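Local coordinates for TAF6 (Antonospora locustae, PDB 4ATG), which probably serves as a subunit of the general transcription factor TFIID, its C-terminal HEAT-repeat domain taking part in formation of the Taf6-Taf9 complex, at residues V42-I53 and C66-I74; T94-V102 and R145-A153. All blocks are in the same frame, centred on the assembly; numbering follows the deposited sequence. Where two conformers were deposited one is given.

Both contacts lie inside the HEAT-repeat domain of this single, all-helical chain, on opposite sides of its centre and with their own centres about 20 Å apart. Interaction 1 comes first along the sequence and pairs two successive helices, 42-55 and 60-75. Interaction 2 opens after it closes and is longer in range: the C-terminal end of helix 85-97 and the loop beyond it meet the start of helix 147-160, 43 residues on. Helix 85-97 follows helix 60-75 directly, and the two contacts touch where I53 CG2 packs on C95 SG. Local helix pairing, mostly apolar, thus runs into a more polar junction, giving the domain a continuous, stacked helical framework.

Interaction 1. Residues V42-I53 and C66-I74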
loop_
_atom_site.group_PDB
_atom_site.type_symbol
_atom_site.label_atom_id
_atom_site.label_comp_id
_atom_site.label_asym_id
_atom_site.label_seq_id
_atom_site.Cartn_x
_atom_site.Cartn_y
_atom_site.Cartn_z
ATOM N N VAL A 42 -6.785 -16.415 3.069
ATOM C CA VAL A 42 -6.078 -15.325 2.370
ATOM C C VAL A 42 -6.971 -14.407 1.498
ATOM O O VAL A 42 -6.984 -13.204 1.753
ATOM C CB VAL A 42 -4.779 -15.817 1.663
ATOM C CG1 VAL A 42 -4.192 -14.703 0.785
ATOM C CG2 VAL A 42 -3.749 -16.249 2.705
ATOM N N PRO A 43 -7.724 -14.898 0.493
ATOM C CA PRO A 43 -8.560 -13.976 -0.305
ATOM C C PRO A 43 -9.583 -13.198 0.529
ATOM O O PRO A 43 -9.889 -12.048 0.221
ATOM C CB PRO A 43 -9.271 -14.916 -1.304
ATOM C CG PRO A 43 -9.158 -16.267 -0.722
ATOM C CD PRO A 43 -7.832 -16.277 -0.028
ATOM N N TYR A 44 -10.119 -13.835 1.582
ATOM C CA TYR A 44 -11.118 -13.217 2.456
ATOM C C TYR A 44 -10.485 -12.139 3.338
ATOM O O TYR A 44 -11.088 -11.087 3.540
ATOM C CB TYR A 44 -11.857 -14.283 3.265
ATOM C CG TYR A 44 -12.642 -15.220 2.368
ATOM C CD1 TYR A 44 -13.608 -14.732 1.490
ATOM C CD2 TYR A 44 -12.346 -16.579 2.317
ATOM C CE1 TYR A 44 -14.253 -15.570 0.588
ATOM C CE2 TYR A 44 -13.054 -17.442 1.480
ATOM C CZ TYR A 44 -14.029 -16.938 0.639
ATOM O OH TYR A 44 -14.718 -17.784 -0.197
ATOM N N PHE A 45 -9.260 -12.384 3.832
ATOM C CA PHE A 45 -8.559 -11.366 4.630
ATOM C C PHE A 45 -8.321 -10.138 3.748
ATOM O O PHE A 45 -8.600 -9.023 4.168
ATOM C CB PHE A 45 -7.214 -11.901 5.144
ATOM C CG PHE A 45 -7.298 -12.776 6.379
ATOM C CD1 PHE A 45 -7.951 -12.329 7.527
ATOM C CD2 PHE A 45 -6.611 -13.977 6.441
ATOM C CE1 PHE A 45 -7.988 -13.116 8.691
ATOM C CE2 PHE A 45 -6.625 -14.754 7.616
ATOM C CZ PHE A 45 -7.347 -14.338 8.714
ATOM N N ILE A 46 -7.835 -10.348 2.523
ATOM C CA ILE A 46 -7.574 -9.246 1.595
ATOM C C ILE A 46 -8.852 -8.501 1.252
ATOM O O ILE A 46 -8.855 -7.276 1.269
ATOM C CB ILE A 46 -6.798 -9.710 0.341
ATOM C CG1 ILE A 46 -5.400 -10.214 0.740
ATOM C CG2 ILE A 46 -6.701 -8.567 -0.703
ATOM C CD1 ILE A 46 -4.829 -11.110 -0.239
ATOM N N GLN A 47 -9.944 -9.222 0.971
ATOM C CA GLN A 47 -11.234 -8.568 0.675
ATOM C C GLN A 47 -11.705 -7.730 1.881
ATOM O O GLN A 47 -12.101 -6.573 1.700
ATOM C CB GLN A 47 -12.300 -9.626 0.285
ATOM C CG GLN A 47 -13.608 -9.046 -0.229
ATOM C CD GLN A 47 -14.794 -9.949 0.039
ATOM O OE1 GLN A 47 -14.672 -11.157 0.308
ATOM N NE2 GLN A 47 -15.982 -9.375 -0.027
ATOM N N HIS A 48 -11.658 -8.286 3.122
ATOM C CA HIS A 48 -12.098 -7.515 4.307
ATOM C C HIS A 48 -11.209 -6.322 4.566
ATOM O O HIS A 48 -11.709 -5.225 4.852
ATOM C CB HIS A 48 -12.141 -8.378 5.583
ATOM C CG HIS A 48 -12.420 -7.580 6.830
ATOM N ND1 HIS A 48 -13.713 -7.272 7.214
ATOM C CD2 HIS A 48 -11.560 -7.033 7.723
ATOM C CE1 HIS A 48 -13.602 -6.575 8.336
ATOM N NE2 HIS A 48 -12.325 -6.405 8.681
ATOM N N ILE A 49 -9.889 -6.552 4.558
ATOM C CA ILE A 49 -8.926 -5.490 4.850
ATOM C C ILE A 49 -9.098 -4.348 3.836
ATOM O O ILE A 49 -9.124 -3.195 4.254
ATOM C CB ILE A 49 -7.457 -6.010 4.952
ATOM C CG1 ILE A 49 -7.290 -6.960 6.165
ATOM C CG2 ILE A 49 -6.470 -4.843 5.071
ATOM C CD1 ILE A 49 -6.028 -7.991 5.998
ATOM N N SER A 50 -9.245 -4.667 2.513
ATOM C CA SER A 50 -9.440 -3.627 1.484
ATOM C C SER A 50 -10.680 -2.809 1.783
ATOM O O SER A 50 -10.644 -1.581 1.686
ATOM C CB SER A 50 -9.581 -4.245 0.095
ATOM O OG SER A 50 -8.363 -4.839 -0.300
ATOM N N GLU A 51 -11.788 -3.489 2.174
ATOM C CA GLU A 51 -13.053 -2.810 2.500
ATOM C C GLU A 51 -12.920 -1.961 3.758
ATOM O O GLU A 51 -13.441 -0.852 3.821
ATOM C CB GLU A 51 -14.202 -3.829 2.664
ATOM C CG GLU A 51 -14.737 -4.362 1.344
ATOM C CD GLU A 51 -15.692 -5.542 1.416
ATOM O OE1 GLU A 51 -15.850 -6.138 2.509
ATOM O OE2 GLU A 51 -16.260 -5.893 0.357
ATOM N N LEU A 52 -12.187 -2.463 4.749
ATOM C CA LEU A 52 -11.984 -1.731 6.000
ATOM C C LEU A 52 -11.166 -0.462 5.745
ATOM O O LEU A 52 -11.518 0.585 6.285
ATOM C CB LEU A 52 -11.311 -2.659 7.045
ATOM C CG LEU A 52 -11.079 -2.079 8.452
ATOM C CD1 LEU A 52 -12.397 -1.611 9.114
ATOM C CD2 LEU A 52 -10.360 -3.105 9.333
ATOM N N ILE A 53 -10.120 -0.521 4.879
ATOM C CA ILE A 53 -9.323 0.673 4.551
ATOM C C ILE A 53 -10.230 1.765 3.967
ATOM O O ILE A 53 -10.120 2.922 4.363
ATOM C CB ILE A 53 -8.160 0.302 3.595
ATOM C CG1 ILE A 53 -6.969 -0.305 4.400
ATOM C CG2 ILE A 53 -7.701 1.494 2.721
ATOM C CD1 ILE A 53 -6.063 -1.211 3.530
ATOM N N CYS A 66 -3.912 -2.267 8.992
ATOM C CA CYS A 66 -4.275 -2.898 7.702
ATOM C C CYS A 66 -3.062 -3.112 6.828
ATOM O O CYS A 66 -2.881 -4.194 6.280
ATOM C CB CYS A 66 -5.334 -2.074 6.990
ATOM S SG CYS A 66 -6.948 -2.119 7.808
ATOM N N ILE A 67 -2.202 -2.093 6.742
ATOM C CA ILE A 67 -0.964 -2.160 5.951
ATOM C C ILE A 67 -0.056 -3.246 6.520
ATOM O O ILE A 67 0.525 -4.022 5.763
ATOM C CB ILE A 67 -0.301 -0.748 5.941
ATOM C CG1 ILE A 67 -1.186 0.255 5.153
ATOM C CG2 ILE A 67 1.128 -0.811 5.336
ATOM C CD1 ILE A 67 -0.898 1.803 5.542
ATOM N N ALA A 68 0.066 -3.304 7.860
ATOM C CA ALA A 68 0.907 -4.303 8.551
ATOM C C ALA A 68 0.368 -5.703 8.341
ATOM O O ALA A 68 1.171 -6.611 8.181
ATOM C CB ALA A 68 1.000 -3.981 10.041
ATOM N N LEU A 69 -0.986 -5.882 8.299
ATOM C CA LEU A 69 -1.580 -7.206 8.041
ATOM C C LEU A 69 -1.254 -7.651 6.619
ATOM O O LEU A 69 -0.970 -8.834 6.384
ATOM C CB LEU A 69 -3.091 -7.185 8.272
ATOM C CG LEU A 69 -3.533 -7.044 9.757
ATOM C CD1 LEU A 69 -5.045 -6.823 9.822
ATOM C CD2 LEU A 69 -3.209 -8.300 10.529
ATOM N N TYR A 70 -1.310 -6.729 5.650
ATOM C CA TYR A 70 -0.929 -7.117 4.274
ATOM C C TYR A 70 0.525 -7.603 4.248
ATOM O O TYR A 70 0.828 -8.621 3.624
ATOM C CB TYR A 70 -1.031 -5.940 3.315
ATOM C CG TYR A 70 -2.431 -5.594 2.842
ATOM C CD1 TYR A 70 -3.412 -6.579 2.702
ATOM C CD2 TYR A 70 -2.750 -4.296 2.460
ATOM C CE1 TYR A 70 -4.684 -6.269 2.206
ATOM C CE2 TYR A 70 -4.007 -3.978 1.950
ATOM C CZ TYR A 70 -4.974 -4.962 1.843
ATOM O OH TYR A 70 -6.213 -4.616 1.372
ATOM N N PHE A 71 1.425 -6.866 4.909
ATOM C CA PHE A 71 2.845 -7.226 4.928
ATOM C C PHE A 71 3.049 -8.568 5.612
ATOM O O PHE A 71 3.907 -9.342 5.199
ATOM C CB PHE A 71 3.670 -6.104 5.615
ATOM C CG PHE A 71 5.171 -6.261 5.433
ATOM C CD1 PHE A 71 5.715 -6.504 4.172
ATOM C CD2 PHE A 71 6.031 -6.190 6.522
ATOM C CE1 PHE A 71 7.103 -6.657 4.003
ATOM C CE2 PHE A 71 7.416 -6.345 6.353
ATOM C CZ PHE A 71 7.937 -6.580 5.098
ATOM N N SER A 72 2.264 -8.859 6.669
ATOM C CA SER A 72 2.388 -10.150 7.361
ATOM C C SER A 72 2.045 -11.273 6.386
ATOM O O SER A 72 2.762 -12.259 6.325
ATOM C CB SER A 72 1.439 -10.234 8.558
ATOM O OG SER A 72 1.903 -9.493 9.677
ATOM N N LEU A 73 0.943 -11.131 5.640
ATOM C CA LEU A 73 0.533 -12.195 4.693
ATOM C C LEU A 73 1.577 -12.336 3.569
ATOM O O LEU A 73 1.948 -13.459 3.193
ATOM C CB LEU A 73 -0.840 -11.846 4.102
ATOM C CG LEU A 73 -2.054 -11.965 5.044
ATOM C CD1 LEU A 73 -3.330 -11.480 4.310
ATOM C CD2 LEU A 73 -2.259 -13.398 5.491
ATOM N N ILE A 74 2.121 -11.197 3.104
ATOM C CA ILE A 74 3.177 -11.218 2.062
ATOM C C ILE A 74 4.412 -11.983 2.575
ATOM O O ILE A 74 5.020 -12.748 1.818
ATOM C CB ILE A 74 3.528 -9.763 1.613
ATOM C CG1 ILE A 74 2.371 -9.130 0.823
ATOM C CG2 ILE A 74 4.843 -9.720 0.756
ATOM C CD1 ILE A 74 2.482 -7.617 0.730
#
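An antiparallel helix pair of the HEAT-repeat domain forms this contact, with Y70 of helix 60-75 set as a knob in the hole made by I46, I49, S50 and I53 of helix 42-55. The segment axes come within 10.3 Å at 160°. Y70 CG stands anti to the carbonyl carbon (chi1 -79°), which carries the ring across to the other helix. I49 CG2 lies over one face in a CH-pi contact, 3.9 Å from the Y70 ring centroid and displaced toward the rim, while S50 approaches at the ring edge. Y70 OH is hydrogen-bonded to S91 of helix 85-97, so the buried phenol ties a third helix to the pair. The methyl that meets the ring, I49 CG2, also touches C66 CB at 3.6 Å; the other branch of I49 ends on L69, its CD1 3.8 Å from L69 CB. At the far end L73 spreads its methyls over V42, F45 and I46, with CD1 4.0 Å from F45 CB. Helix 7-20 packs beside F45 and L69. At the opposite end of the contact L52 CD2 rests on the sulfur of C66, and I53 packs against the same cysteine from another direction, its CG1 approaching C66 CB to 3.5 Å.

Interaction 2. Residues T94-V102 and R145-A153; sequences TCVIGKSIV and RSEDSQYGA
The carbonyl oxygen of I97, at the C-terminal end of helix 85-97, receives a short hydrogen bond from the S149 hydroxyl, OG to O 2.6 Å. The donor approaches tilted 34° from the carbonyl plane. S149 lies in the first turn of helix 147-160, where S146, the N-cap residue, accepts from S149 N with its OG at 3.2 Å; S149 thus ties the start of its helix to the end of the other, while S146 caps that start. With an alanine at S149 the hydroxyl is gone, and I97 O would probably lose its donor from helix 147-160. Beside it the I97 side chain divides: CG2 packs on A153 CB at 3.9 Å, while CD1, on a CG1 branch squeezed between backbone N and carbonyl carbon (chi1 69°), meets the R145 guanidinium. G152 has no side chain, which lets its CA come 3.6 Å from V96 O in a CA-H...O contact; a CB there would clash with that oxygen. Waters bridge the loop. One donates to K99 O and also hydrogen-bonds S146 OG; another gives its hydrogens to I101 O and D148 OD2, the latter at 2.7 Å. D148 also forms a salt bridge with K184. R107 of helix 104-121, which binds the carbonyls of V96, G98 and I101, and the S149 hydroxyl are likely to stabilise carbonyls that the ending helix and the following loop leave without helical partners.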
loop_
_atom_site.group_PDB
_atom_site.type_symbol
_atom_site.label_atom_id
_atom_site.label_comp_id
_atom_site.label_asym_id
_atom_site.label_seq_id
_atom_site.Cartn_x
_atom_site.Cartn_y
_atom_site.Cartn_z
ATOM N N THR A 94 -4.133 2.956 -2.623
ATOM C CA THR A 94 -5.203 3.837 -2.100
ATOM C C THR A 94 -4.685 4.540 -0.819
ATOM O O THR A 94 -4.974 5.711 -0.606
ATOM C CB THR A 94 -6.454 3.020 -1.825
ATOM O OG1 THR A 94 -6.944 2.519 -3.072
ATOM C CG2 THR A 94 -7.548 3.820 -1.124
ATOM N N CYS A 95 -3.913 3.826 0.016
ATOM C CA CYS A 95 -3.340 4.428 1.237
ATOM C C CYS A 95 -2.248 5.427 0.925
ATOM O O CYS A 95 -2.017 6.336 1.721
ATOM C CB CYS A 95 -2.843 3.357 2.197
ATOM S SG CYS A 95 -4.154 2.307 2.846
ATOM N N VAL A 96 -1.568 5.262 -0.221
ATOM C CA VAL A 96 -0.484 6.191 -0.627
ATOM C C VAL A 96 -1.101 7.493 -1.170
ATOM O O VAL A 96 -0.710 8.590 -0.765
ATOM C CB VAL A 96 0.454 5.557 -1.707
ATOM C CG1 VAL A 96 1.500 6.558 -2.205
ATOM C CG2 VAL A 96 1.143 4.288 -1.191
ATOM N N ILE A 97 -2.050 7.347 -2.103
ATOM C CA ILE A 97 -2.647 8.449 -2.858
ATOM C C ILE A 97 -4.042 8.950 -2.423
ATOM O O ILE A 97 -4.477 9.982 -2.915
ATOM C CB ILE A 97 -2.575 8.131 -4.385
ATOM C CG1 ILE A 97 -3.505 6.969 -4.776
ATOM C CG2 ILE A 97 -1.141 7.878 -4.862
ATOM C CD1 ILE A 97 -4.585 7.320 -5.601
ATOM N N GLY A 98 -4.732 8.209 -1.559
ATOM C CA GLY A 98 -6.076 8.541 -1.087
ATOM C C GLY A 98 -6.252 9.988 -0.667
ATOM O O GLY A 98 -5.418 10.523 0.070
ATOM N N LYS A 99 -7.315 10.644 -1.177
ATOM C CA LYS A 99 -7.557 12.066 -0.896
ATOM C C LYS A 99 -8.010 12.345 0.529
ATOM O O LYS A 99 -7.811 13.449 1.013
ATOM C CB LYS A 99 -8.533 12.700 -1.926
ATOM C CG LYS A 99 -9.963 12.157 -1.902
ATOM C CD LYS A 99 -10.814 12.786 -2.997
ATOM C CE LYS A 99 -12.216 12.239 -3.024
ATOM N NZ LYS A 99 -13.056 12.948 -4.027
ATOM N N SER A 100 -8.640 11.362 1.193
ATOM C CA SER A 100 -9.192 11.567 2.536
ATOM C C SER A 100 -8.227 11.278 3.692
ATOM O O SER A 100 -8.547 11.588 4.839
ATOM C CB SER A 100 -10.503 10.794 2.693
ATOM O OG SER A 100 -11.370 11.035 1.595
ATOM N N ILE A 101 -7.047 10.709 3.395
ATOM C CA ILE A 101 -6.045 10.399 4.420
ATOM C C ILE A 101 -5.348 11.680 4.887
ATOM O O ILE A 101 -4.863 12.453 4.062
ATOM C CB ILE A 101 -5.064 9.307 3.914
ATOM C CG1 ILE A 101 -5.803 7.955 3.781
ATOM C CG2 ILE A 101 -3.807 9.189 4.820
ATOM C CD1 ILE A 101 -5.198 7.037 2.834
ATOM N N VAL A 102 -5.313 11.904 6.203
ATOM C CA VAL A 102 -4.714 13.112 6.768
ATOM C C VAL A 102 -3.303 12.911 7.322
ATOM O O VAL A 102 -2.582 13.890 7.499
ATOM C CB VAL A 102 -5.646 13.892 7.745
ATOM C CG1 VAL A 102 -6.859 14.468 7.017
ATOM C CG2 VAL A 102 -6.084 13.033 8.928
ATOM N N ARG A 145 -5.476 16.716 -8.353
ATOM C CA ARG A 145 -5.153 15.974 -7.141
ATOM C C ARG A 145 -4.694 16.941 -6.064
ATOM O O ARG A 145 -4.126 17.987 -6.390
ATOM C CB ARG A 145 -4.047 14.937 -7.415
ATOM C CG ARG A 145 -4.562 13.655 -8.035
ATOM C CD ARG A 145 -5.290 12.839 -7.002
ATOM N NE ARG A 145 -5.951 11.682 -7.587
ATOM C CZ ARG A 145 -6.475 10.696 -6.873
ATOM N NH1 ARG A 145 -6.425 10.731 -5.546
ATOM N NH2 ARG A 145 -7.055 9.673 -7.475
ATOM N N SER A 146 -4.938 16.589 -4.788
ATOM C CA SER A 146 -4.535 17.410 -3.644
ATOM C C SER A 146 -3.026 17.340 -3.428
ATOM O O SER A 146 -2.360 16.426 -3.939
ATOM C CB SER A 146 -5.249 16.952 -2.370
ATOM O OG SER A 146 -4.676 15.768 -1.826
ATOM N N GLU A 147 -2.495 18.300 -2.643
ATOM C CA GLU A 147 -1.081 18.359 -2.278
ATOM C C GLU A 147 -0.628 17.059 -1.596
ATOM O O GLU A 147 0.446 16.547 -1.913
ATOM C CB GLU A 147 -0.853 19.548 -1.339
ATOM C CG GLU A 147 0.594 19.735 -0.911
ATOM C CD GLU A 147 0.835 21.027 -0.167
ATOM O OE1 GLU A 147 0.203 21.234 0.895
ATOM O OE2 GLU A 147 1.675 21.827 -0.637
ATOM N N ASP A 148 -1.438 16.540 -0.648
ATOM C CA ASP A 148 -1.105 15.328 0.101
ATOM C C ASP A 148 -1.100 14.084 -0.787
ATOM O O ASP A 148 -0.230 13.222 -0.612
ATOM C CB ASP A 148 -2.044 15.162 1.313
ATOM C CG ASP A 148 -1.804 16.142 2.453
ATOM O OD1 ASP A 148 -0.805 16.909 2.389
ATOM O OD2 ASP A 148 -2.585 16.117 3.429
ATOM N N SER A 149 -2.032 14.017 -1.772
ATOM C CA SER A 149 -2.092 12.890 -2.719
ATOM C C SER A 149 -0.853 12.871 -3.613
ATOM O O SER A 149 -0.233 11.823 -3.780
ATOM C CB SER A 149 -3.351 12.964 -3.579
ATOM O OG SER A 149 -4.486 12.584 -2.821
ATOM N N GLN A 150 -0.485 14.039 -4.179
ATOM C CA GLN A 150 0.680 14.179 -5.050
ATOM C C GLN A 150 1.965 13.882 -4.285
ATOM O O GLN A 150 2.887 13.301 -4.854
ATOM C CB GLN A 150 0.746 15.602 -5.623
ATOM C CG GLN A 150 -0.391 15.922 -6.610
ATOM C CD GLN A 150 -0.384 17.386 -6.976
ATOM O OE1 GLN A 150 0.314 18.203 -6.370
ATOM N NE2 GLN A 150 -1.167 17.753 -7.979
ATOM N N TYR A 151 2.016 14.273 -2.998
ATOM C CA TYR A 151 3.164 14.032 -2.113
ATOM C C TYR A 151 3.337 12.530 -1.889
ATOM O O TYR A 151 4.459 12.029 -1.940
ATOM C CB TYR A 151 2.982 14.757 -0.772
ATOM C CG TYR A 151 4.061 14.452 0.234
ATOM C CD1 TYR A 151 5.288 15.109 0.192
ATOM C CD2 TYR A 151 3.859 13.510 1.239
ATOM C CE1 TYR A 151 6.294 14.824 1.113
ATOM C CE2 TYR A 151 4.867 13.201 2.151
ATOM C CZ TYR A 151 6.078 13.871 2.090
ATOM O OH TYR A 151 7.062 13.614 3.008
ATOM N N GLY A 152 2.241 11.836 -1.580
ATOM C CA GLY A 152 2.303 10.387 -1.376
ATOM C C GLY A 152 2.813 9.713 -2.639
ATOM O O GLY A 152 3.742 8.899 -2.584
ATOM N N ALA A 153 2.233 10.080 -3.793
ATOM C CA ALA A 153 2.613 9.517 -5.101
ATOM C C ALA A 153 4.098 9.740 -5.395
ATOM O O ALA A 153 4.787 8.784 -5.734
ATOM C CB ALA A 153 1.760 10.112 -6.202
HETATM O O HOH W 1 -8.758 9.274 -3.863
HETATM O O HOH W 2 -5.887 15.289 0.481
HETATM O O HOH W 3 -5.089 15.236 3.182
#